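Local structure of fatty acid multifunctional protein (atmfp2) (Arabidopsis thaliana, 2WTB) at residues M672-Y684 with L704-A716. The protein carries out successive steps of peroxisomal fatty acid beta-oxidation, combining enoyl-CoA hydratase activity on long-chain substrates with 3-hydroxyacyl-CoA dehydrogenase activity. Sequence-based numbering, arbitrary orientation.
Sequences MFWADSIGSKYIY and LAERGSKGVLLSA
The carboxylate of Asp676 faces two consecutive backbone amides, those of Leu714 and Ser715. Asp676 OD2 takes the N-H of Leu714 through its syn lone pair, a nearly straight bond of 2.8 Å, and Asp676 OD1 receives Ser715 N at 2.9 Å. Ser715 OG adds a longer bond to OD1 from above the carboxylate plane, so three donors fix the group's rotation. An asparagine here would probably leave one of the two amides facing an NH2 group, with that stretch of chain less firmly held against helix 671-678. The Leu714 side chain crosses that of Asp676 obliquely and sets its CG 3.7 Å from Ser680 CB. Ser680 OG, placed between its own backbone N and carbonyl carbon (chi1 62°), bonds to Val712 O at 2.8 Å, at the Schellman motif in which Gly711 ends helix 702-710.

Packing is tightest where the helical segments 680-684 and 704-710 cross at -123°, their axes 7.3 Å apart at closest approach. Gly708 lets the backbones close in, bringing its O to 3.2 Å from Lys681 CA in a CA-H...O contact. Tyr684 enters as a knob among Leu704, Ala705, Gly708 and Ser709, with CE1 3.4 Å from Ala705 CB and Ala705 O over one ring face. On the solvent side the contact is looser: Lys681 stretches past Gly708 O toward Ser709 O. The contact joins helices near the C-terminal end to the tail after helix 702-710, away from the predicted active-site glutamates; behind it Ala675 and Ile683 rest on helix 624-644, and Met672 on helices 624-644 and 651-662.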
loop_
_atom_site.group_PDB
_atom_site.type_symbol
_atom_site.label_atom_id
_atom_site.label_comp_id
_atom_site.label_asym_id
_atom_site.label_seq_id
_atom_site.Cartn_x
_atom_site.Cartn_y
_atom_site.Cartn_z
ATOM N N MET A 672 -11.621 -0.329 10.697
ATOM C CA MET A 672 -12.588 -1.356 11.074
ATOM C C MET A 672 -11.911 -2.558 11.723
ATOM O O MET A 672 -12.386 -3.073 12.734
ATOM C CB MET A 672 -13.419 -1.797 9.866
ATOM C CG MET A 672 -14.310 -0.707 9.290
ATOM S SD MET A 672 -15.708 -0.278 10.348
ATOM C CE MET A 672 -16.665 -1.790 10.270
ATOM N N PHE A 673 -10.802 -3.002 11.142
ATOM C CA PHE A 673 -10.022 -4.090 11.726
ATOM C C PHE A 673 -9.582 -3.732 13.145
ATOM O O PHE A 673 -9.533 -4.591 14.026
ATOM C CB PHE A 673 -8.803 -4.404 10.858
ATOM C CG PHE A 673 -7.957 -5.531 11.381
ATOM C CD1 PHE A 673 -8.108 -6.815 10.888
ATOM C CD2 PHE A 673 -7.005 -5.306 12.364
ATOM C CE1 PHE A 673 -7.327 -7.854 11.364
ATOM C CE2 PHE A 673 -6.224 -6.342 12.846
ATOM C CZ PHE A 673 -6.384 -7.615 12.345
ATOM N N TRP A 674 -9.266 -2.457 13.354
ATOM C CA TRP A 674 -8.830 -1.966 14.656
ATOM C C TRP A 674 -9.999 -1.932 15.630
ATOM O O TRP A 674 -9.859 -2.304 16.794
ATOM C CB TRP A 674 -8.208 -0.573 14.514
ATOM C CG TRP A 674 -7.821 0.070 15.812
ATOM C CD1 TRP A 674 -6.773 -0.275 16.617
ATOM C CD2 TRP A 674 -8.464 1.183 16.449
ATOM N NE1 TRP A 674 -6.732 0.545 17.717
ATOM C CE2 TRP A 674 -7.758 1.450 17.638
ATOM C CE3 TRP A 674 -9.573 1.974 16.132
ATOM C CZ2 TRP A 674 -8.121 2.476 18.510
ATOM C CZ3 TRP A 674 -9.933 2.994 16.999
ATOM C CH2 TRP A 674 -9.208 3.235 18.175
ATOM N N ALA A 675 -11.156 -1.494 15.142
ATOM C CA ALA A 675 -12.366 -1.439 15.957
ATOM C C ALA A 675 -12.699 -2.802 16.557
ATOM O O ALA A 675 -13.002 -2.906 17.745
ATOM C CB ALA A 675 -13.542 -0.913 15.138
ATOM N N ASP A 676 -12.646 -3.844 15.733
ATOM C CA ASP A 676 -12.890 -5.200 16.214
ATOM C C ASP A 676 -11.722 -5.703 17.053
ATOM O O ASP A 676 -11.863 -6.647 17.832
ATOM C CB ASP A 676 -13.153 -6.149 15.047
ATOM C CG ASP A 676 -14.603 -6.136 14.605
ATOM O OD1 ASP A 676 -14.875 -6.488 13.437
ATOM O OD2 ASP A 676 -15.470 -5.773 15.429
ATOM N N SER A 677 -10.568 -5.064 16.891
ATOM C CA SER A 677 -9.385 -5.410 17.664
ATOM C C SER A 677 -9.575 -5.009 19.122
ATOM O O SER A 677 -8.945 -5.567 20.022
ATOM C CB SER A 677 -8.152 -4.721 17.082
ATOM O OG SER A 677 -6.999 -5.006 17.854
ATOM N N ILE A 678 -10.454 -4.037 19.344
ATOM C CA ILE A 678 -10.744 -3.540 20.682
ATOM C C ILE A 678 -12.012 -4.177 21.237
ATOM O O ILE A 678 -12.118 -4.431 22.437
ATOM C CB ILE A 678 -10.901 -2.009 20.684
ATOM C CG1 ILE A 678 -9.576 -1.342 20.315
ATOM C CG2 ILE A 678 -11.381 -1.518 22.042
ATOM C CD1 ILE A 678 -9.647 0.162 20.280
ATOM N N GLY A 679 -12.969 -4.439 20.354
ATOM C CA GLY A 679 -14.224 -5.051 20.750
ATOM C C GLY A 679 -15.391 -4.092 20.630
ATOM O O GLY A 679 -15.347 -2.979 21.154
ATOM N N SER A 680 -16.437 -4.525 19.935
ATOM C CA SER A 680 -17.611 -3.688 19.719
ATOM C C SER A 680 -18.297 -3.326 21.033
ATOM O O SER A 680 -18.739 -2.194 21.219
ATOM C CB SER A 680 -18.604 -4.386 18.789
ATOM O OG SER A 680 -19.066 -5.599 19.356
ATOM N N LYS A 681 -18.385 -4.294 21.940
ATOM C CA LYS A 681 -19.043 -4.078 23.223
ATOM C C LYS A 681 -18.383 -2.939 24.000
ATOM O O LYS A 681 -19.065 -2.114 24.607
ATOM C CB LYS A 681 -19.049 -5.366 24.051
ATOM C CG LYS A 681 -20.063 -5.369 25.185
ATOM C CD LYS A 681 -20.346 -6.782 25.666
ATOM C CE LYS A 681 -21.555 -6.815 26.585
ATOM N NZ LYS A 681 -21.955 -8.208 26.928
ATOM N N TYR A 682 -17.055 -2.899 23.972
ATOM C CA TYR A 682 -16.307 -1.816 24.598
ATOM C C TYR A 682 -16.602 -0.485 23.911
ATOM O O TYR A 682 -17.092 0.453 24.540
ATOM C CB TYR A 682 -14.807 -2.107 24.546
ATOM C CG TYR A 682 -13.948 -1.026 25.165
ATOM C CD1 TYR A 682 -13.509 -1.129 26.479
ATOM C CD2 TYR A 682 -13.573 0.094 24.434
ATOM C CE1 TYR A 682 -12.721 -0.145 27.047
ATOM C CE2 TYR A 682 -12.788 1.083 24.995
ATOM C CZ TYR A 682 -12.364 0.958 26.302
ATOM O OH TYR A 682 -11.582 1.943 26.862
ATOM N N ILE A 683 -16.300 -0.412 22.618
ATOM C CA ILE A 683 -16.541 0.795 21.830
ATOM C C ILE A 683 -17.968 1.310 22.014
ATOM O O ILE A 683 -18.193 2.513 22.125
ATOM C CB ILE A 683 -16.270 0.553 20.328
ATOM C CG1 ILE A 683 -14.814 0.145 20.109
ATOM C CG2 ILE A 683 -16.601 1.795 19.513
ATOM C CD1 ILE A 683 -14.436 -0.020 18.653
ATOM N N TYR A 684 -18.925 0.388 22.045
ATOM C CA TYR A 684 -20.323 0.738 22.261
ATOM C C TYR A 684 -20.525 1.339 23.648
ATOM O O TYR A 684 -20.986 2.473 23.781
ATOM C CB TYR A 684 -21.209 -0.497 22.084
ATOM C CG TYR A 684 -22.659 -0.297 22.474
ATOM C CD1 TYR A 684 -23.466 0.603 21.789
ATOM C CD2 TYR A 684 -23.224 -1.022 23.514
ATOM C CE1 TYR A 684 -24.792 0.784 22.139
ATOM C CE2 TYR A 684 -24.549 -0.850 23.869
ATOM C CZ TYR A 684 -25.328 0.054 23.179
ATOM O OH TYR A 684 -26.649 0.230 23.529
ATOM N N LEU A 704 -23.946 -0.107 15.062
ATOM C CA LEU A 704 -22.939 -0.335 16.093
ATOM C C LEU A 704 -23.581 -0.808 17.394
ATOM O O LEU A 704 -23.095 -1.739 18.035
ATOM C CB LEU A 704 -22.126 0.938 16.344
ATOM C CG LEU A 704 -20.747 0.784 16.994
ATOM C CD1 LEU A 704 -20.000 2.109 16.971
ATOM C CD2 LEU A 704 -20.843 0.251 18.416
ATOM N N ALA A 705 -24.673 -0.157 17.777
ATOM C CA ALA A 705 -25.359 -0.479 19.022
ATOM C C ALA A 705 -25.848 -1.924 19.044
ATOM O O ALA A 705 -25.574 -2.667 19.986
ATOM C CB ALA A 705 -26.518 0.480 19.252
ATOM N N GLU A 706 -26.568 -2.317 17.998
ATOM C CA GLU A 706 -27.155 -3.650 17.931
ATOM C C GLU A 706 -26.077 -4.732 17.955
ATOM O O GLU A 706 -26.266 -5.793 18.549
ATOM C CB GLU A 706 -28.020 -3.786 16.676
ATOM C CG GLU A 706 -29.347 -4.502 16.902
ATOM C CD GLU A 706 -29.181 -5.966 17.264
ATOM O OE1 GLU A 706 -28.210 -6.592 16.790
ATOM O OE2 GLU A 706 -30.030 -6.492 18.016
ATOM N N ARG A 707 -24.946 -4.455 17.313
ATOM C CA ARG A 707 -23.847 -5.414 17.264
ATOM C C ARG A 707 -22.995 -5.383 18.528
ATOM O O ARG A 707 -22.489 -6.415 18.968
ATOM C CB ARG A 707 -22.966 -5.171 16.038
ATOM C CG ARG A 707 -23.575 -5.652 14.737
ATOM C CD ARG A 707 -22.523 -5.771 13.647
ATOM N NE ARG A 707 -23.060 -6.396 12.441
ATOM C CZ ARG A 707 -22.323 -6.748 11.394
ATOM N NH1 ARG A 707 -21.015 -6.535 11.403
ATOM N NH2 ARG A 707 -22.891 -7.311 10.338
ATOM N N GLY A 708 -22.835 -4.195 19.102
ATOM C CA GLY A 708 -22.017 -4.025 20.288
ATOM C C GLY A 708 -22.565 -4.765 21.493
ATOM O O GLY A 708 -21.814 -5.376 22.254
ATOM N N SER A 709 -23.881 -4.710 21.665
ATOM C CA SER A 709 -24.534 -5.369 22.788
ATOM C C SER A 709 -24.322 -6.878 22.749
ATOM O O SER A 709 -24.073 -7.506 23.777
ATOM C CB SER A 709 -26.028 -5.050 22.792
ATOM O OG SER A 709 -26.243 -3.651 22.833
ATOM N N LYS A 710 -24.421 -7.454 21.555
ATOM C CA LYS A 710 -24.252 -8.892 21.383
ATOM C C LYS A 710 -22.776 -9.280 21.381
ATOM O O LYS A 710 -22.436 -10.464 21.383
ATOM C CB LYS A 710 -24.921 -9.356 20.087
ATOM C CG LYS A 710 -26.392 -8.989 19.982
ATOM N N GLY A 711 -21.904 -8.276 21.375
ATOM C CA GLY A 711 -20.469 -8.503 21.396
ATOM C C GLY A 711 -19.947 -9.152 20.129
ATOM O O GLY A 711 -18.880 -9.767 20.132
ATOM N N VAL A 712 -20.700 -9.012 19.041
ATOM C CA VAL A 712 -20.320 -9.599 17.760
ATOM C C VAL A 712 -19.373 -8.687 16.983
ATOM O O VAL A 712 -19.210 -7.514 17.321
ATOM C CB VAL A 712 -21.558 -9.906 16.896
ATOM C CG1 VAL A 712 -22.421 -10.969 17.562
ATOM C CG2 VAL A 712 -22.362 -8.640 16.655
ATOM N N LEU A 713 -18.753 -9.228 15.937
ATOM C CA LEU A 713 -17.797 -8.466 15.139
ATOM C C LEU A 713 -18.491 -7.453 14.233
ATOM O O LEU A 713 -19.544 -7.734 13.663
ATOM C CB LEU A 713 -16.915 -9.400 14.305
ATOM C CG LEU A 713 -16.167 -10.497 15.065
ATOM C CD1 LEU A 713 -17.068 -11.705 15.288
ATOM C CD2 LEU A 713 -14.909 -10.899 14.317
ATOM N N LEU A 714 -17.890 -6.274 14.104
ATOM C CA LEU A 714 -18.463 -5.201 13.300
ATOM C C LEU A 714 -18.141 -5.368 11.818
ATOM O O LEU A 714 -18.896 -4.921 10.956
ATOM C CB LEU A 714 -17.959 -3.839 13.786
ATOM C CG LEU A 714 -18.306 -3.438 15.221
ATOM C CD1 LEU A 714 -17.694 -2.087 15.560
ATOM C CD2 LEU A 714 -19.812 -3.414 15.422
ATOM N N SER A 715 -17.014 -6.008 11.531
ATOM C CA SER A 715 -16.559 -6.171 10.155
ATOM C C SER A 715 -17.325 -7.280 9.444
ATOM O O SER A 715 -17.212 -7.444 8.230
ATOM C CB SER A 715 -15.055 -6.451 10.116
ATOM O OG SER A 715 -14.317 -5.326 10.562
ATOM N N ALA A 716 -18.104 -8.037 10.209
ATOM C CA ALA A 716 -18.920 -9.106 9.650
ATOM C C ALA A 716 -19.881 -8.548 8.605
ATOM O O ALA A 716 -20.420 -7.454 8.776
ATOM C CB ALA A 716 -19.687 -9.822 10.751
#